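Adenylation domain (Streptomyces sp., PDB 5N9X) binds ATP and threonine and belongs to the ANL superfamily of AMP-binding enzymes. Local coordinates at residues A[19-24]-A[88-93]; A[79-84]-A[207-212]; A[161-166]-A[316-321]. All coordinates share one frame; numbering follows the deposited sequence.

In the fold
Starting at the N terminus, residues 19-24, the first turn of helix 20-30, meet the end of helix 79-90 at 88-93, so contact 1 closes the first long loop. Contact 2 opens inside that loop, at 79-84 on the same helix, and closes at 207-212 beyond it; the two therefore cross. Contact 3 starts on strand 161-167, within the span of contact 2, and closes at 316-321, crossing contact 2 but following contact 1 in series. Leu89 and Leu20 of contact 1 pack on Ala162 of contact 3, and Ile165 packs against Phe211 and Asp212. Contacts 2 and 3 converge on the bound threonine.

Contact 1. Residues A[19-24]-A[88-93]; sequences TLVDLF and ILRAGA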
loop_
_atom_site.group_PDB
_atom_site.type_symbol
_atom_site.label_atom_id
_atom_site.label_comp_id
_atom_site.label_asym_id
_atom_site.label_seq_id
_atom_site.Cartn_x
_atom_site.Cartn_y
_atom_site.Cartn_z
ATOM N N THR A 19 -4.019 -18.312 11.701
ATOM C CA THR A 19 -4.855 -17.440 10.884
ATOM C C THR A 19 -5.085 -16.057 11.523
ATOM O O THR A 19 -4.718 -15.822 12.678
ATOM C CB THR A 19 -6.218 -18.120 10.611
ATOM O OG1 THR A 19 -7.009 -18.079 11.801
ATOM C CG2 THR A 19 -6.011 -19.568 10.218
ATOM N N LEU A 20 -5.694 -15.152 10.762
ATOM C CA LEU A 20 -6.059 -13.833 11.269
ATOM C C LEU A 20 -7.215 -13.942 12.294
ATOM O O LEU A 20 -7.270 -13.222 13.289
ATOM C CB LEU A 20 -6.433 -12.906 10.097
ATOM C CG LEU A 20 -5.286 -12.583 9.119
ATOM C CD1 LEU A 20 -5.770 -11.841 7.864
ATOM C CD2 LEU A 20 -4.158 -11.797 9.799
ATOM N N VAL A 21 -8.115 -14.873 12.046
ATOM C CA VAL A 21 -9.197 -15.181 12.969
ATOM C C VAL A 21 -8.606 -15.561 14.346
ATOM O O VAL A 21 -9.033 -15.046 15.367
ATOM C CB VAL A 21 -10.083 -16.321 12.387
ATOM C CG1 VAL A 21 -10.967 -16.948 13.446
ATOM C CG2 VAL A 21 -10.895 -15.823 11.182
ATOM N N ASP A 22 -7.600 -16.439 14.345
ATOM C CA ASP A 22 -6.907 -16.841 15.556
ATOM C C ASP A 22 -6.327 -15.620 16.268
ATOM O O ASP A 22 -6.501 -15.454 17.486
ATOM C CB ASP A 22 -5.766 -17.830 15.256
ATOM C CG ASP A 22 -6.249 -19.204 14.767
ATOM O OD1 ASP A 22 -7.333 -19.676 15.191
ATOM O OD2 ASP A 22 -5.493 -19.823 13.971
ATOM N N LEU A 23 -5.626 -14.772 15.513
ATOM C CA LEU A 23 -4.996 -13.581 16.081
ATOM C C LEU A 23 -5.993 -12.670 16.772
ATOM O O LEU A 23 -5.757 -12.236 17.901
ATOM C CB LEU A 23 -4.223 -12.778 15.018
ATOM C CG LEU A 23 -3.066 -13.480 14.276
ATOM C CD1 LEU A 23 -2.420 -12.533 13.252
ATOM C CD2 LEU A 23 -2.003 -14.123 15.181
ATOM N N PHE A 24 -7.099 -12.382 16.104
ATOM C CA PHE A 24 -8.138 -11.579 16.721
ATOM C C PHE A 24 -8.752 -12.280 17.945
ATOM O O PHE A 24 -9.081 -11.626 18.936
ATOM C CB PHE A 24 -9.252 -11.249 15.734
ATOM C CG PHE A 24 -10.317 -10.361 16.316
ATOM C CD1 PHE A 24 -9.974 -9.164 16.927
ATOM C CD2 PHE A 24 -11.646 -10.713 16.255
ATOM C CE1 PHE A 24 -10.945 -8.334 17.462
ATOM C CE2 PHE A 24 -12.626 -9.895 16.803
ATOM C CZ PHE A 24 -12.272 -8.702 17.406
ATOM N N ILE A 88 -16.698 -11.740 7.771
ATOM C CA ILE A 88 -16.321 -12.430 6.540
ATOM C C ILE A 88 -15.171 -13.415 6.767
ATOM O O ILE A 88 -15.214 -14.550 6.282
ATOM C CB ILE A 88 -15.946 -11.407 5.420
ATOM C CG1 ILE A 88 -17.189 -10.645 4.960
ATOM C CG2 ILE A 88 -15.277 -12.085 4.255
ATOM C CD1 ILE A 88 -16.898 -9.467 4.030
ATOM N N LEU A 89 -14.153 -13.002 7.519
ATOM C CA LEU A 89 -13.006 -13.871 7.782
ATOM C C LEU A 89 -13.385 -15.035 8.704
ATOM O O LEU A 89 -13.026 -16.201 8.431
ATOM C CB LEU A 89 -11.853 -13.080 8.393
ATOM C CG LEU A 89 -11.183 -11.994 7.554
ATOM C CD1 LEU A 89 -10.053 -11.314 8.344
ATOM C CD2 LEU A 89 -10.681 -12.570 6.203
ATOM N N ARG A 90 -14.106 -14.716 9.787
ATOM C CA ARG A 90 -14.613 -15.739 10.693
ATOM C C ARG A 90 -15.468 -16.768 9.944
ATOM O O ARG A 90 -15.367 -17.958 10.227
ATOM C CB ARG A 90 -15.395 -15.112 11.856
ATOM C CG ARG A 90 -16.106 -16.133 12.747
ATOM C CD ARG A 90 -15.121 -17.020 13.460
ATOM N NE ARG A 90 -15.762 -18.108 14.199
ATOM C CZ ARG A 90 -16.027 -19.318 13.693
ATOM N NH1 ARG A 90 -15.749 -19.597 12.421
ATOM N NH2 ARG A 90 -16.596 -20.247 14.455
ATOM N N ALA A 91 -16.245 -16.336 8.955
ATOM C CA ALA A 91 -17.029 -17.283 8.145
ATOM C C ALA A 91 -16.186 -18.146 7.191
ATOM O O ALA A 91 -16.728 -18.905 6.380
ATOM C CB ALA A 91 -18.078 -16.541 7.342
ATOM N N GLY A 92 -14.866 -18.015 7.259
ATOM C CA GLY A 92 -13.976 -18.793 6.409
ATOM C C GLY A 92 -13.807 -18.269 4.987
ATOM O O GLY A 92 -13.193 -18.931 4.153
ATOM N N ALA A 93 -14.342 -17.078 4.725
ATOM C CA ALA A 93 -14.390 -16.509 3.387
ATOM C C ALA A 93 -13.325 -15.450 3.212
ATOM O O ALA A 93 -12.736 -14.984 4.187
ATOM C CB ALA A 93 -15.768 -15.904 3.107
#
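Val21 lies against the last turn of helix 79-90 and meets it with both methyls. CG2 rests on the peptide that joins Leu89 to Arg90, 3.5 Å from Leu89 O, and also touches Leu89 CB at 4.0 Å. The other methyl, Val21 CG1, turns to the aliphatic part of the arginine, where Arg90 CD is 4.2 Å away. A chi1 of 164° sets CG1 anti to the backbone N of Val21 and leaves CG2 beside that N, which is how one valine spans two neighbours. One position earlier, Leu20 CB adds a looser apolar touch to Leu89 CD1 at 4.3 Å. No hydrogen bond crosses this interface.

The arginine bends at chi2, and its guanidinium group finds partners beyond the two helices: NE in a salt bridge with Glu54, NH1 on Pro153 O. Arg155 and Pro156 also border Val21, while His181 and Trp219 pack on Leu89.

Further out, both helix ends are finished. Thr19 is the N-cap of helix 20-30: Asp22 N gives a nearly straight bond to Thr19 OG1 (3.1 Å, 165°), and Thr19 N returns one to Asp22 OD2 at 3.1 Å, on the anti side and 33° out of the carboxylate plane. Across the contact, Leu89 O, the oxygen under Val21 CG2, accepts from Gly92 N at 2.8 Å, and Ala93 N reaches back to Ile88 O. What meets here, in the AMP-binding domain, is a helix start closed by a capping box and a helix end closed by a Schellman motif at Gly92.

Contact 2. Residues A[79-84]-A[207-212]; sequences ANAIAA and HSMAFD. With THR (threonine), chain C.
The ring of Phe211 presents its edge to the bound threonine, while Met209, two residues earlier, reaches Ala81 and Ile82. Threonine O sits at the ring edge, in its plane, 3.3 Å from Phe211 CE1, and His207 CD2 is also in the plane at the edge; ATP also touches Phe211. The motif behind this is a type I beta turn from Ser208 to Phe211, closed by Phe211 N on Ser208 O and braced by an ST turn in which Ser208 OG accepts from Ala210 N (3.0 Å). Ser208 OG is also bonded to Asp99.

At the turn's second position Met209 points to helix 79-90. A chi2 of -164° extends its chain to SD, which carries the whole touch: Ala81 CB and Ile82 CD1 each stand 4.2 Å from Met209 SD. The isoleucine and methionine side chains cross obliquely, and Leu73 of strand 70-74 also borders the methionine. The turn thus joins a helix of the AMP-binding domain on one flank to the threonine pocket on the other. Just past the turn, a chi1 of 81° brings the carboxylate of Asp212 to the ligand amine, and threonine N donates to Asp212 OD1 at 2.7 Å.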
loop_
_atom_site.group_PDB
_atom_site.type_symbol
_atom_site.label_atom_id
_atom_site.label_comp_id
_atom_site.label_asym_id
_atom_site.label_seq_id
_atom_site.Cartn_x
_atom_site.Cartn_y
_atom_site.Cartn_z
ATOM N N ALA A 79 -16.741 1.395 12.139
ATOM C CA ALA A 79 -17.148 0.219 12.895
ATOM C C ALA A 79 -17.743 -0.890 12.016
ATOM O O ALA A 79 -17.290 -2.028 12.075
ATOM C CB ALA A 79 -18.132 0.629 13.969
ATOM N N ASN A 80 -18.750 -0.565 11.208
ATOM C CA ASN A 80 -19.440 -1.581 10.418
ATOM C C ASN A 80 -18.536 -2.253 9.401
ATOM O O ASN A 80 -18.605 -3.453 9.208
ATOM C CB ASN A 80 -20.658 -0.991 9.679
ATOM C CG ASN A 80 -21.661 -0.309 10.611
ATOM O OD1 ASN A 80 -21.928 -0.772 11.732
ATOM N ND2 ASN A 80 -22.244 0.779 10.129
ATOM N N ALA A 81 -17.698 -1.477 8.732
ATOM C CA ALA A 81 -16.807 -2.031 7.723
ATOM C C ALA A 81 -15.828 -3.035 8.337
ATOM O O ALA A 81 -15.566 -4.094 7.757
ATOM C CB ALA A 81 -16.050 -0.915 7.010
ATOM N N ILE A 82 -15.302 -2.699 9.513
ATOM C CA ILE A 82 -14.339 -3.537 10.193
ATOM C C ILE A 82 -14.998 -4.815 10.712
ATOM O O ILE A 82 -14.445 -5.931 10.564
ATOM C CB ILE A 82 -13.670 -2.787 11.392
ATOM C CG1 ILE A 82 -12.864 -1.580 10.904
ATOM C CG2 ILE A 82 -12.815 -3.738 12.187
ATOM C CD1 ILE A 82 -11.683 -1.944 9.973
ATOM N N ALA A 83 -16.157 -4.654 11.347
ATOM C CA ALA A 83 -16.861 -5.794 11.906
ATOM C C ALA A 83 -17.315 -6.737 10.778
ATOM O O ALA A 83 -17.214 -7.963 10.899
ATOM C CB ALA A 83 -18.061 -5.325 12.764
ATOM N N ALA A 84 -17.785 -6.160 9.677
ATOM C CA ALA A 84 -18.108 -6.956 8.510
ATOM C C ALA A 84 -16.888 -7.729 8.024
ATOM O O ALA A 84 -16.986 -8.902 7.639
ATOM C CB ALA A 84 -18.660 -6.073 7.393
ATOM N N HIS A 207 -5.333 4.371 5.491
ATOM C CA HIS A 207 -5.420 3.926 4.098
ATOM C C HIS A 207 -6.702 3.164 3.714
ATOM O O HIS A 207 -7.368 2.569 4.556
ATOM C CB HIS A 207 -4.194 3.060 3.752
ATOM C CG HIS A 207 -2.899 3.808 3.787
ATOM N ND1 HIS A 207 -2.104 3.886 4.914
ATOM C CD2 HIS A 207 -2.271 4.533 2.838
ATOM C CE1 HIS A 207 -1.031 4.606 4.642
ATOM N NE2 HIS A 207 -1.104 5.006 3.388
ATOM N N SER A 208 -7.027 3.201 2.424
ATOM C CA SER A 208 -8.234 2.562 1.906
ATOM C C SER A 208 -8.255 1.082 2.213
ATOM O O SER A 208 -7.213 0.429 2.197
ATOM C CB SER A 208 -8.345 2.762 0.400
ATOM O OG SER A 208 -9.271 1.849 -0.139
ATOM N N MET A 209 -9.422 0.526 2.495
ATOM C CA MET A 209 -9.424 -0.898 2.780
ATOM C C MET A 209 -9.104 -1.729 1.520
ATOM O O MET A 209 -8.760 -2.909 1.627
ATOM C CB MET A 209 -10.743 -1.306 3.430
ATOM C CG MET A 209 -10.791 -0.859 4.895
ATOM S SD MET A 209 -12.071 -1.686 5.838
ATOM C CE MET A 209 -11.600 -3.386 5.479
ATOM N N ALA A 210 -9.135 -1.079 0.352
ATOM C CA ALA A 210 -8.749 -1.717 -0.915
ATOM C C ALA A 210 -7.267 -1.488 -1.281
ATOM O O ALA A 210 -6.859 -1.730 -2.416
ATOM C CB ALA A 210 -9.639 -1.230 -2.043
ATOM N N PHE A 211 -6.492 -0.999 -0.313
ATOM C CA PHE A 211 -5.033 -0.881 -0.407
ATOM C C PHE A 211 -4.403 -1.711 0.721
ATOM O O PHE A 211 -4.783 -1.580 1.893
ATOM C CB PHE A 211 -4.631 0.596 -0.345
ATOM C CG PHE A 211 -3.159 0.838 -0.415
ATOM C CD1 PHE A 211 -2.341 0.060 -1.231
ATOM C CD2 PHE A 211 -2.596 1.908 0.281
ATOM C CE1 PHE A 211 -0.975 0.305 -1.306
ATOM C CE2 PHE A 211 -1.246 2.172 0.204
ATOM C CZ PHE A 211 -0.424 1.367 -0.587
ATOM N N ASP A 212 -3.469 -2.588 0.375
ATOM C CA ASP A 212 -3.062 -3.602 1.330
ATOM C C ASP A 212 -2.274 -3.030 2.545
ATOM O O ASP A 212 -2.032 -3.725 3.526
ATOM C CB ASP A 212 -2.305 -4.726 0.599
ATOM C CG ASP A 212 -0.851 -4.398 0.316
ATOM O OD1 ASP A 212 -0.432 -3.217 0.378
ATOM O OD2 ASP A 212 -0.109 -5.364 0.039
HETATM N N THR C . 2.125 -2.965 -0.278
HETATM C CA THR C . 2.044 -1.510 -0.474
HETATM C C THR C . 2.251 -1.262 -1.941
HETATM O O THR C . 2.092 -0.179 -2.538
HETATM C CB THR C . 3.113 -0.727 0.324
HETATM O OG1 THR C . 4.412 -1.319 0.118
HETATM C CG2 THR C . 2.766 -0.717 1.808
HETATM O OXT THR C . 2.638 -2.268 -2.518
#

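Contact 3. Residues A[161-166]-A[316-321]; sequences VAYIIY and TTVHAT. With THR (threonine), chain C.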
loop_
_atom_site.group_PDB
_atom_site.type_symbol
_atom_site.label_atom_id
_atom_site.label_comp_id
_atom_site.label_asym_id
_atom_site.label_seq_id
_atom_site.Cartn_x
_atom_site.Cartn_y
_atom_site.Cartn_z
ATOM N N VAL A 161 -7.673 -18.176 1.685
ATOM C CA VAL A 161 -7.493 -16.793 1.270
ATOM C C VAL A 161 -8.198 -15.855 2.236
ATOM O O VAL A 161 -9.376 -16.032 2.546
ATOM C CB VAL A 161 -8.018 -16.563 -0.170
ATOM C CG1 VAL A 161 -7.806 -15.142 -0.621
ATOM C CG2 VAL A 161 -7.327 -17.510 -1.139
ATOM N N ALA A 162 -7.464 -14.851 2.705
ATOM C CA ALA A 162 -8.017 -13.877 3.616
ATOM C C ALA A 162 -8.578 -12.699 2.826
ATOM O O ALA A 162 -9.640 -12.164 3.132
ATOM C CB ALA A 162 -6.951 -13.408 4.616
ATOM N N TYR A 163 -7.851 -12.281 1.804
ATOM C CA TYR A 163 -8.303 -11.156 1.011
ATOM C C TYR A 163 -7.805 -11.182 -0.411
ATOM O O TYR A 163 -6.848 -11.871 -0.750
ATOM C CB TYR A 163 -7.907 -9.836 1.672
ATOM C CG TYR A 163 -6.429 -9.543 1.802
ATOM C CD1 TYR A 163 -5.706 -8.958 0.757
ATOM C CD2 TYR A 163 -5.772 -9.795 2.989
ATOM C CE1 TYR A 163 -4.373 -8.654 0.903
ATOM C CE2 TYR A 163 -4.445 -9.503 3.144
ATOM C CZ TYR A 163 -3.742 -8.935 2.108
ATOM O OH TYR A 163 -2.403 -8.652 2.296
ATOM N N ILE A 164 -8.520 -10.437 -1.241
ATOM C CA ILE A 164 -8.176 -10.278 -2.617
ATOM C C ILE A 164 -8.240 -8.810 -2.950
ATOM O O ILE A 164 -9.304 -8.183 -3.008
ATOM C CB ILE A 164 -9.086 -11.099 -3.517
ATOM C CG1 ILE A 164 -8.740 -12.558 -3.320
ATOM C CG2 ILE A 164 -8.900 -10.699 -4.973
ATOM C CD1 ILE A 164 -9.853 -13.451 -3.516
ATOM N N ILE A 165 -7.045 -8.269 -3.108
ATOM C CA ILE A 165 -6.851 -6.867 -3.361
ATOM C C ILE A 165 -6.396 -6.716 -4.804
ATOM O O ILE A 165 -5.613 -7.523 -5.309
ATOM C CB ILE A 165 -5.853 -6.285 -2.356
ATOM C CG1 ILE A 165 -6.644 -5.771 -1.146
ATOM C CG2 ILE A 165 -5.010 -5.198 -2.987
ATOM C CD1 ILE A 165 -5.818 -5.071 -0.084
ATOM N N TYR A 166 -6.951 -5.725 -5.482
ATOM C CA TYR A 166 -6.661 -5.515 -6.892
ATOM C C TYR A 166 -5.592 -4.466 -7.088
ATOM O O TYR A 166 -5.669 -3.371 -6.539
ATOM C CB TYR A 166 -7.942 -5.147 -7.646
ATOM C CG TYR A 166 -8.707 -6.367 -8.087
ATOM C CD1 TYR A 166 -9.375 -7.166 -7.172
ATOM C CD2 TYR A 166 -8.728 -6.739 -9.423
ATOM C CE1 TYR A 166 -10.062 -8.285 -7.584
ATOM C CE2 TYR A 166 -9.402 -7.844 -9.840
ATOM C CZ TYR A 166 -10.066 -8.616 -8.917
ATOM O OH TYR A 166 -10.739 -9.730 -9.325
ATOM N N THR A 316 3.659 -10.005 -2.195
ATOM C CA THR A 316 4.398 -10.661 -1.117
ATOM C C THR A 316 3.940 -10.159 0.253
ATOM O O THR A 316 4.705 -10.164 1.231
ATOM C CB THR A 316 5.942 -10.482 -1.291
ATOM O OG1 THR A 316 6.310 -9.109 -1.143
ATOM C CG2 THR A 316 6.393 -10.979 -2.649
ATOM N N THR A 317 2.691 -9.703 0.280
ATOM C CA THR A 317 1.936 -9.334 1.479
ATOM C C THR A 317 2.449 -8.074 2.198
ATOM O O THR A 317 3.075 -8.161 3.243
ATOM C CB THR A 317 1.862 -10.523 2.493
ATOM O OG1 THR A 317 1.674 -11.756 1.784
ATOM C CG2 THR A 317 0.710 -10.324 3.506
ATOM N N VAL A 318 2.097 -6.914 1.647
ATOM C CA VAL A 318 2.334 -5.599 2.243
ATOM C C VAL A 318 3.800 -5.126 2.324
ATOM O O VAL A 318 4.139 -4.119 1.699
ATOM C CB VAL A 318 1.717 -5.490 3.662
ATOM C CG1 VAL A 318 1.524 -4.026 4.009
ATOM C CG2 VAL A 318 0.357 -6.230 3.735
ATOM N N HIS A 319 4.648 -5.818 3.090
ATOM C CA HIS A 319 6.065 -5.444 3.249
ATOM C C HIS A 319 7.035 -6.578 2.960
ATOM O O HIS A 319 6.751 -7.735 3.263
ATOM C CB HIS A 319 6.358 -4.918 4.675
ATOM C CG HIS A 319 5.359 -3.927 5.184
ATOM N ND1 HIS A 319 5.175 -2.699 4.596
ATOM C CD2 HIS A 319 4.499 -3.983 6.232
ATOM C CE1 HIS A 319 4.235 -2.037 5.258
ATOM N NE2 HIS A 319 3.810 -2.792 6.251
ATOM N N ALA A 320 8.204 -6.230 2.425
ATOM C CA ALA A 320 9.209 -7.229 2.094
ATOM C C ALA A 320 10.587 -6.893 2.682
ATOM O O ALA A 320 11.496 -7.746 2.680
ATOM C CB ALA A 320 9.313 -7.380 0.594
ATOM N N THR A 321 10.766 -5.654 3.142
ATOM C CA THR A 321 12.036 -5.238 3.751
ATOM C C THR A 321 11.808 -4.303 4.931
ATOM O O THR A 321 10.678 -3.895 5.197
ATOM C CB THR A 321 12.991 -4.523 2.747
ATOM O OG1 THR A 321 12.571 -3.174 2.536
ATOM C CG2 THR A 321 13.048 -5.244 1.415
HETATM N N THR C . 2.125 -2.965 -0.278
HETATM C CA THR C . 2.044 -1.510 -0.474
HETATM C C THR C . 2.251 -1.262 -1.941
HETATM O O THR C . 2.092 -0.179 -2.538
HETATM C CB THR C . 3.113 -0.727 0.324
HETATM O OG1 THR C . 4.412 -1.319 0.118
HETATM C CG2 THR C . 2.766 -0.717 1.808
HETATM O OXT THR C . 2.638 -2.268 -2.518
HETATM O O HOH W 1 -0.707 -7.899 0.266
#
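Tyr163 extends from strand 161-167 so that its hydroxyl meets Thr317 and Val318 in the loop 316-321. The loop enters at Thr316, whose carbonyl oxygen takes a hydrogen bond from Gln370 NE2. Thr317 then offers its methyl, not its hydroxyl, to the tyrosine: Thr317 CG2 is 3.7 Å from Tyr163 OH, while Thr317 OG1 is bonded to Gln370 O. Thr317 has CG2 anti to its backbone N, which turns the methyl to the tyrosine, and the two side chains cross at a slant.

At Val318 the chain makes a classic gamma turn (phi 69°, psi -64°), with His319 N donating to Thr317 O at 2.8 Å. Val318 CG2 comes within 3.9 Å of Tyr163 OH, the side chains crossing at about a right angle. A water in the plane of the phenol ring accepts a hydrogen bond from the hydroxyl, 2.8 Å from Tyr163 OH, and receives a weak bond from Val318 N; Asp212 OD2 is a second weak acceptor for that N-H. Turned the other way, Val318 O is gripped twice by the bound threonine, by its N at 3.0 Å and its OG1 at 3.2 Å.

His319 follows, one face of its imidazole backed by Val318 CG1, offset toward the rim. Its CE1 stands 4.0 Å from the CG2 methyl of the bound threonine, and Trp216 meets the ring edge-to-face. From there the loop runs into strand 321-324, where Thr321 OG1 bonds to Ile337 O.

On the tyrosine's side, Ala162 and Tyr163 both lie opposite Val179, a classic beta bulge in the strand that carries the phenol. Through Tyr163 and a water, this bulged strand meets the gamma-turn loop that lines the threonine pocket.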